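Long-range contacts in nicotinamide riboside transporter PnuC (Neisseria mucosa ATCC 25996, PDB 4QTN), which probably carries nicotinamide riboside, a vitamin B3 form used to make NAD, across the bacterial inner membrane as a homotrimeric permease: residues N189-I193 and Y214-L218; F26-Q30 and A47-L52. All coordinates share one frame; numbering follows the deposited sequence.

Contact 1: residues N189-I193 and Y214-L218. With NNR (Nicotinamide riboside), chain I.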
ATOM      1  N   ASN C 189     -10.228   6.147  -0.681  1.00 93.25           N
ATOM      2  CA  ASN C 189      -9.139   6.451   0.265  1.00100.18           C
ATOM      3  C   ASN C 189      -7.769   6.724  -0.401  1.00100.50           C
ATOM      4  O   ASN C 189      -7.105   7.705  -0.073  1.00103.61           O
ATOM      5  CB  ASN C 189      -9.061   5.426   1.423  1.00 99.62           C
ATOM      6  CG  ASN C 189     -10.281   5.501   2.364  1.00 98.03           C
ATOM      7  OD1 ASN C 189     -10.587   4.540   3.090  1.00 89.19           O
ATOM      8  ND2 ASN C 189     -11.004   6.635   2.322  1.00 91.99           N
ATOM      9  N   ILE C 190      -7.393   5.909  -1.384  1.00 93.82           N
ATOM     10  CA  ILE C 190      -6.226   6.225  -2.202  1.00 91.25           C
ATOM     11  C   ILE C 190      -6.394   7.560  -2.941  1.00 97.20           C
ATOM     12  O   ILE C 190      -5.425   8.228  -3.232  1.00102.75           O
ATOM     13  CB  ILE C 190      -5.935   5.133  -3.221  1.00 89.05           C
ATOM     14  CG1 ILE C 190      -5.516   3.847  -2.518  1.00 84.50           C
ATOM     15  CG2 ILE C 190      -4.861   5.586  -4.189  1.00 87.04           C
ATOM     16  CD1 ILE C 190      -5.337   2.666  -3.456  1.00 86.38           C
ATOM     17  N   LEU C 191      -7.627   7.957  -3.221  1.00 99.89           N
ATOM     18  CA  LEU C 191      -7.848   9.241  -3.902  1.00102.03           C
ATOM     19  C   LEU C 191      -7.723  10.448  -2.985  1.00103.52           C
ATOM     20  O   LEU C 191      -6.946  11.353  -3.264  1.00104.90           O
ATOM     21  CB  LEU C 191      -9.162   9.249  -4.674  1.00100.81           C
ATOM     22  CG  LEU C 191      -9.085   8.308  -5.876  1.00 96.73           C
ATOM     23  CD1 LEU C 191     -10.324   8.404  -6.742  1.00 91.16           C
ATOM     24  CD2 LEU C 191      -7.820   8.580  -6.686  1.00 97.92           C
ATOM     25  N   THR C 192      -8.447  10.437  -1.867  1.00101.83           N
ATOM     26  CA  THR C 192      -8.368  11.532  -0.888  1.00108.93           C
ATOM     27  C   THR C 192      -6.959  11.746  -0.265  1.00116.21           C
ATOM     28  O   THR C 192      -6.631  12.865   0.142  1.00124.10           O
ATOM     29  CB  THR C 192      -9.393  11.372   0.235  1.00102.79           C
ATOM     30  OG1 THR C 192     -10.652  11.037  -0.328  1.00103.61           O
ATOM     31  CG2 THR C 192      -9.536  12.657   1.003  1.00107.93           C
ATOM     32  N   ILE C 193      -6.142  10.687  -0.183  1.00105.81           N
ATOM     33  CA  ILE C 193      -4.758  10.859   0.254  1.00102.25           C
ATOM     34  C   ILE C 193      -4.032  11.779  -0.722  1.00102.72           C
ATOM     35  O   ILE C 193      -3.364  12.724  -0.299  1.00106.90           O
ATOM     36  CB  ILE C 193      -4.003   9.517   0.409  1.00101.94           C
ATOM     37  CG1 ILE C 193      -4.439   8.797   1.674  1.00101.96           C
ATOM     38  CG2 ILE C 193      -2.513   9.758   0.515  1.00106.11           C
ATOM     39  CD1 ILE C 193      -3.975   7.362   1.730  1.00100.51           C
ATOM     40  N   TYR C 214      -6.539   9.853   6.540  1.00102.36           N
ATOM     41  CA  TYR C 214      -6.838   9.091   5.322  1.00 96.87           C
ATOM     42  C   TYR C 214      -5.907   7.933   5.041  1.00 98.55           C
ATOM     43  O   TYR C 214      -6.291   7.001   4.342  1.00104.33           O
ATOM     44  CB  TYR C 214      -6.983   9.993   4.098  1.00 97.78           C
ATOM     45  CG  TYR C 214      -8.371  10.470   3.954  1.00 99.97           C
ATOM     46  CD1 TYR C 214      -9.315   9.707   3.292  1.00 99.69           C
ATOM     47  CD2 TYR C 214      -8.788  11.628   4.591  1.00106.61           C
ATOM     48  CE1 TYR C 214     -10.635  10.106   3.224  1.00104.80           C
ATOM     49  CE2 TYR C 214     -10.104  12.048   4.524  1.00110.77           C
ATOM     50  CZ  TYR C 214     -11.028  11.280   3.846  1.00110.27           C
ATOM     51  OH  TYR C 214     -12.342  11.684   3.778  1.00116.04           O
ATOM     52  N   VAL C 215      -4.694   7.963   5.592  1.00 95.92           N
ATOM     53  CA  VAL C 215      -3.843   6.780   5.529  1.00 96.27           C
ATOM     54  C   VAL C 215      -4.398   5.689   6.439  1.00100.20           C
ATOM     55  O   VAL C 215      -4.506   4.541   6.031  1.00101.37           O
ATOM     56  CB  VAL C 215      -2.365   7.083   5.838  1.00102.01           C
ATOM     57  CG1 VAL C 215      -1.527   5.802   5.839  1.00 98.76           C
ATOM     58  CG2 VAL C 215      -1.824   8.049   4.813  1.00109.87           C
HETATM   59  N   MSE C 216      -4.821   6.066   7.646  1.00105.36           N
HETATM   60  CA  MSE C 216      -5.406   5.095   8.586  1.00105.20           C
HETATM   61  C   MSE C 216      -6.716   4.578   8.044  1.00 99.37           C
HETATM   62  O   MSE C 216      -7.051   3.412   8.228  1.00 98.13           O
HETATM   63  CB  MSE C 216      -5.576   5.711   9.961  1.00108.57           C
HETATM   64  CG  MSE C 216      -4.278   6.390  10.386  1.00117.74           C
HETATM   65 SE   MSE C 216      -4.537   7.339  12.100  1.00140.59          SE
HETATM   66  CE  MSE C 216      -2.646   7.711  12.496  1.00145.62           C
ATOM     67  N   TYR C 217      -7.453   5.441   7.352  1.00 93.92           N
ATOM     68  CA  TYR C 217      -8.655   5.030   6.633  1.00 89.56           C
ATOM     69  C   TYR C 217      -8.386   3.909   5.638  1.00 89.80           C
ATOM     70  O   TYR C 217      -9.167   2.969   5.547  1.00 98.53           O
ATOM     71  CB  TYR C 217      -9.278   6.214   5.896  1.00 88.76           C
ATOM     72  CG  TYR C 217     -10.244   6.999   6.722  1.00 91.88           C
ATOM     73  CD1 TYR C 217     -10.244   6.891   8.117  1.00 94.23           C
ATOM     74  CD2 TYR C 217     -11.153   7.890   6.122  1.00 92.72           C
ATOM     75  CE1 TYR C 217     -11.125   7.628   8.892  1.00100.07           C
ATOM     76  CE2 TYR C 217     -12.040   8.640   6.891  1.00 99.89           C
ATOM     77  CZ  TYR C 217     -12.024   8.501   8.279  1.00104.68           C
ATOM     78  OH  TYR C 217     -12.897   9.228   9.058  1.00112.88           O
ATOM     79  N   LEU C 218      -7.298   4.035   4.874  1.00 83.53           N
ATOM     80  CA  LEU C 218      -6.963   3.082   3.824  1.00 83.59           C
ATOM     81  C   LEU C 218      -6.700   1.698   4.410  1.00 84.99           C
ATOM     82  O   LEU C 218      -7.231   0.684   3.918  1.00 88.25           O
ATOM     83  CB  LEU C 218      -5.731   3.565   3.039  1.00 84.81           C
ATOM     84  CG  LEU C 218      -5.357   3.072   1.613  1.00 87.56           C
ATOM     85  CD1 LEU C 218      -3.848   2.872   1.531  1.00 82.76           C
ATOM     86  CD2 LEU C 218      -6.100   1.818   1.110  1.00 80.75           C
TER
HETATM   87  O2R NNR I 301     -19.973   6.790   7.664  1.00105.58           O
HETATM   88  C2R NNR I 301     -18.641   7.229   7.047  1.00103.59           C
HETATM   89  C3R NNR I 301     -18.540   8.759   7.055  1.00104.16           C
HETATM   90  O3R NNR I 301     -19.787   9.291   6.998  1.00125.38           O
HETATM   91  C4R NNR I 301     -17.793   9.113   5.786  1.00105.77           C
HETATM   92  C5R NNR I 301     -16.235   9.274   6.028  1.00111.39           C
HETATM   93  O5R NNR I 301     -15.554   9.238   4.728  1.00117.91           O
HETATM   94  O4R NNR I 301     -18.032   8.135   4.958  1.00103.24           O
HETATM   95  C1R NNR I 301     -18.540   6.866   5.804  1.00 99.60           C
HETATM   96  N1  NNR I 301     -17.598   5.742   5.632  1.00 99.32           N
HETATM   97  C2  NNR I 301     -16.311   5.951   5.114  1.00 83.42           C
HETATM   98  C6  NNR I 301     -17.979   4.470   5.990  1.00 95.62           C
HETATM   99  C5  NNR I 301     -17.069   3.396   5.839  1.00 95.41           C
HETATM  100  C4  NNR I 301     -15.813   3.608   5.313  1.00 77.23           C
HETATM  101  C3  NNR I 301     -15.419   4.864   4.966  1.00 77.25           C
HETATM  102  C7  NNR I 301     -14.012   5.063   4.431  1.00 88.53           C
HETATM  103  O7  NNR I 301     -13.749   5.999   3.735  1.00 99.16           O
HETATM  104  N7  NNR I 301     -12.983   4.121   4.779  1.00102.10           N
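Asn189 lies opposite Leu218, and Ile193 opposite Tyr214, along two nearly antiparallel helix segments whose axes run at 164° to each other in N-to-C direction and come within 8.9 Å. They belong to helices 181-198 and 208-234, consecutive transmembrane helices that form a helical hairpin beside the vitamin pocket. Asn189 points its amide at the carboxamide of nicotinamide riboside, and the two groups exchange a pair of hydrogen bonds. Ligand N7 donates to Asn189 OD1 at 3.0 Å, with an N-H...O angle of 158°, while Asn189 ND2 donates to ligand O7 at 3.2 Å. Because donor and acceptor alternate around this amide pair, both polar ends of the carboxamide are read at once. The tyrosines of 214-218 frame the asparagine: Tyr214 CE1 approaches ND2 at the ring edge, and Tyr217 CB packs beside OD1 at 3.5 Å. On the side turned from the ligand, Ile193 lays CG1 along Tyr214 CB at 3.7 Å and brings CD1 to within 3.8 Å of Val215 CG2. Ile190 also packs on Val215 of a second subunit, so this edge reaches the trimer interface. Thr192 hands its hydroxyl to Val188 O and, with its methyl anti to the backbone N, sets CG2 over the Tyr214 ring, 3.4 Å from the centroid and only 8° off the normal.

Contact 2: residues F26-Q30 and A47-L52; sequences FLGIQ and AVTGIL
Leu27 sends CD2 in among three side chains of 47-52, reaching Leu52 CD1 at 3.5 Å and both Val48 CG1 and Ile51 CG2 at 4.1 Å. Its CG lies beside the backbone N, anti to the carbonyl carbon (chi1 -56°), which carries the branched end closer to the other helix than its first bond would suggest. Leu27 and Leu52 cross at about a right angle, whereas Leu27 and Ile51 slide past each other in opposite directions. One turn farther along, the first torsion of Gln30 (chi1 -145°) sets CG against Val48 CG2 at 3.7 Å. A bend at chi2 (42°) then brings its amide carbon CD against Ala47 CB, and NE2 ends 3.8 Å from Ile51 CD1. Ile51 thus makes contact through both of its branches: CD1 meets the glutamine, while CG2 rests on Phe26 CB at 3.9 Å.

The backbone geometry agrees with this pattern. The segments run 167° apart in direction with axes 9.9 Å from each other, in helices 17-34 and 41-59, the first two transmembrane helices joined as an antiparallel hairpin. Leu27 and Val48 have the nearer CA atoms, 6.2 Å apart. Beyond the pair, Met216 of helix 208-234 lies against both Phe26 and Ile51, Gln30 reaches Pro209 on that same helix, and Leu52 touches Phe67 on helix 64-80 and a bound octyl glucoside.

Across the interface the interactions are methyl and methylene contacts, with the glutamine taking part through its carbons and the flank of its amide. Cohesion between these two segments thus rests on van der Waals packing, without directional polar bonds to fix it.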
ATOM      1  N   PHE C  26      -3.976   3.883  16.416  1.00100.52           N
ATOM      2  CA  PHE C  26      -4.423   4.923  15.501  1.00 99.80           C
ATOM      3  C   PHE C  26      -4.745   6.206  16.250  1.00100.07           C
ATOM      4  O   PHE C  26      -4.422   7.302  15.792  1.00100.08           O
ATOM      5  CB  PHE C  26      -5.627   4.459  14.703  1.00100.82           C
ATOM      6  CG  PHE C  26      -5.273   3.705  13.453  1.00107.41           C
ATOM      7  CD1 PHE C  26      -4.022   3.881  12.840  1.00110.43           C
ATOM      8  CD2 PHE C  26      -6.200   2.845  12.854  1.00108.92           C
ATOM      9  CE1 PHE C  26      -3.699   3.199  11.675  1.00107.62           C
ATOM     10  CE2 PHE C  26      -5.882   2.167  11.692  1.00111.76           C
ATOM     11  CZ  PHE C  26      -4.626   2.348  11.101  1.00111.92           C
ATOM     12  N   LEU C  27      -5.369   6.058  17.415  1.00 98.55           N
ATOM     13  CA  LEU C  27      -5.687   7.191  18.278  1.00 99.65           C
ATOM     14  C   LEU C  27      -4.425   7.763  18.902  1.00105.48           C
ATOM     15  O   LEU C  27      -4.315   8.969  19.084  1.00108.67           O
ATOM     16  CB  LEU C  27      -6.673   6.778  19.367  1.00 94.40           C
ATOM     17  CG  LEU C  27      -7.958   6.159  18.830  1.00 93.62           C
ATOM     18  CD1 LEU C  27      -8.844   5.643  19.957  1.00 91.64           C
ATOM     19  CD2 LEU C  27      -8.699   7.151  17.944  1.00 95.22           C
ATOM     20  N   GLY C  28      -3.466   6.889  19.205  1.00104.61           N
ATOM     21  CA  GLY C  28      -2.140   7.310  19.661  1.00105.01           C
ATOM     22  C   GLY C  28      -1.414   8.243  18.698  1.00105.71           C
ATOM     23  O   GLY C  28      -1.011   9.340  19.087  1.00110.41           O
ATOM     24  N   ILE C  29      -1.226   7.794  17.451  1.00100.17           N
ATOM     25  CA  ILE C  29      -0.538   8.595  16.427  1.00106.09           C
ATOM     26  C   ILE C  29      -1.263   9.922  16.237  1.00109.34           C
ATOM     27  O   ILE C  29      -0.654  10.957  15.920  1.00114.33           O
ATOM     28  CB  ILE C  29      -0.474   7.850  15.066  1.00107.26           C
ATOM     29  CG1 ILE C  29       0.136   6.453  15.231  1.00109.03           C
ATOM     30  CG2 ILE C  29       0.306   8.651  14.031  1.00108.78           C
ATOM     31  CD1 ILE C  29       1.535   6.445  15.809  1.00114.65           C
ATOM     32  N   GLN C  30      -2.567   9.884  16.452  1.00108.77           N
ATOM     33  CA  GLN C  30      -3.398  11.056  16.344  1.00111.70           C
ATOM     34  C   GLN C  30      -3.176  11.974  17.552  1.00112.54           C
ATOM     35  O   GLN C  30      -3.053  13.192  17.395  1.00114.87           O
ATOM     36  CB  GLN C  30      -4.875  10.642  16.219  1.00111.78           C
ATOM     37  CG  GLN C  30      -5.713  11.533  15.317  1.00114.31           C
ATOM     38  CD  GLN C  30      -4.989  11.933  14.043  1.00116.04           C
ATOM     39  OE1 GLN C  30      -4.684  13.112  13.839  1.00122.86           O
ATOM     40  NE2 GLN C  30      -4.710  10.953  13.176  1.00109.25           N
ATOM     41  N   ALA C  47     -10.128  13.911  13.163  1.00101.98           N
ATOM     42  CA  ALA C  47      -9.524  12.608  12.912  1.00 96.77           C
ATOM     43  C   ALA C  47      -9.970  11.581  13.934  1.00 95.22           C
ATOM     44  O   ALA C  47     -10.579  10.588  13.579  1.00 95.01           O
ATOM     45  CB  ALA C  47      -8.023  12.712  12.879  1.00101.23           C
ATOM     46  N   VAL C  48      -9.714  11.853  15.209  1.00 98.65           N
ATOM     47  CA  VAL C  48     -10.134  10.950  16.298  1.00103.72           C
ATOM     48  C   VAL C  48     -11.599  10.469  16.188  1.00108.69           C
ATOM     49  O   VAL C  48     -11.861   9.263  16.212  1.00109.58           O
ATOM     50  CB  VAL C  48      -9.867  11.557  17.688  1.00104.05           C
ATOM     51  CG1 VAL C  48     -10.552  10.741  18.776  1.00102.45           C
ATOM     52  CG2 VAL C  48      -8.380  11.613  17.934  1.00105.80           C
ATOM     53  N   THR C  49     -12.543  11.410  16.093  1.00113.21           N
ATOM     54  CA  THR C  49     -13.899  11.080  15.645  1.00109.64           C
ATOM     55  C   THR C  49     -13.817  10.990  14.153  1.00108.27           C
ATOM     56  O   THR C  49     -13.683  11.992  13.492  1.00116.71           O
ATOM     57  CB  THR C  49     -14.946  12.171  16.028  1.00110.70           C
ATOM     58  OG1 THR C  49     -14.663  13.392  15.334  1.00110.74           O
ATOM     59  CG2 THR C  49     -14.943  12.437  17.528  1.00115.65           C
ATOM     60  N   GLY C  50     -13.828   9.789  13.621  1.00104.37           N
ATOM     61  CA  GLY C  50     -13.628   9.621  12.206  1.00101.40           C
ATOM     62  C   GLY C  50     -12.815   8.408  11.977  1.00 99.09           C
ATOM     63  O   GLY C  50     -13.161   7.570  11.157  1.00103.74           O
ATOM     64  N   ILE C  51     -11.734   8.288  12.731  1.00100.69           N
ATOM     65  CA  ILE C  51     -11.052   7.009  12.854  1.00104.35           C
ATOM     66  C   ILE C  51     -11.969   6.044  13.585  1.00106.69           C
ATOM     67  O   ILE C  51     -12.195   4.930  13.123  1.00110.49           O
ATOM     68  CB  ILE C  51      -9.693   7.135  13.567  1.00102.28           C
ATOM     69  CG1 ILE C  51      -8.629   7.592  12.574  1.00103.94           C
ATOM     70  CG2 ILE C  51      -9.275   5.804  14.154  1.00105.11           C
ATOM     71  CD1 ILE C  51      -7.454   8.303  13.211  1.00109.69           C
ATOM     72  N   LEU C  52     -12.571   6.511  14.679  1.00108.14           N
ATOM     73  CA  LEU C  52     -13.611   5.748  15.340  1.00105.92           C
ATOM     74  C   LEU C  52     -14.823   5.468  14.432  1.00109.95           C
ATOM     75  O   LEU C  52     -15.342   4.349  14.431  1.00103.92           O
ATOM     76  CB  LEU C  52     -14.033   6.391  16.667  1.00106.00           C
ATOM     77  CG  LEU C  52     -13.104   5.990  17.819  1.00106.95           C
ATOM     78  CD1 LEU C  52     -12.193   7.140  18.197  1.00108.22           C
ATOM     79  CD2 LEU C  52     -13.871   5.483  19.030  1.00103.97           C
TER

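How the contacts relate
Both contacts join consecutive transmembrane helices in near-antiparallel pairs, yet their chemistry differs with place. Contact 1, its centre about 10 Å from that of the chain, is partly buried (four of eight touching residues) and pairs apolar packing with a substrate-binding amide. Contact 2, about 13 Å from the chain centre, is nevertheless the more buried (five of seven) and apolar, meeting detergent at Leu52. Their centres lie about 13 Å apart. Tyr217 OH and Gly50 O, 2.7 Å apart, probably hydrogen-bond, tying a substrate-binding tyrosine to helix 41-59. Selenomethionine Met216, turned away from 189-193, packs instead on Phe26, Ile29 and Ile51, so 214-218 serves contact 1 with one side and meets contact 2 with another.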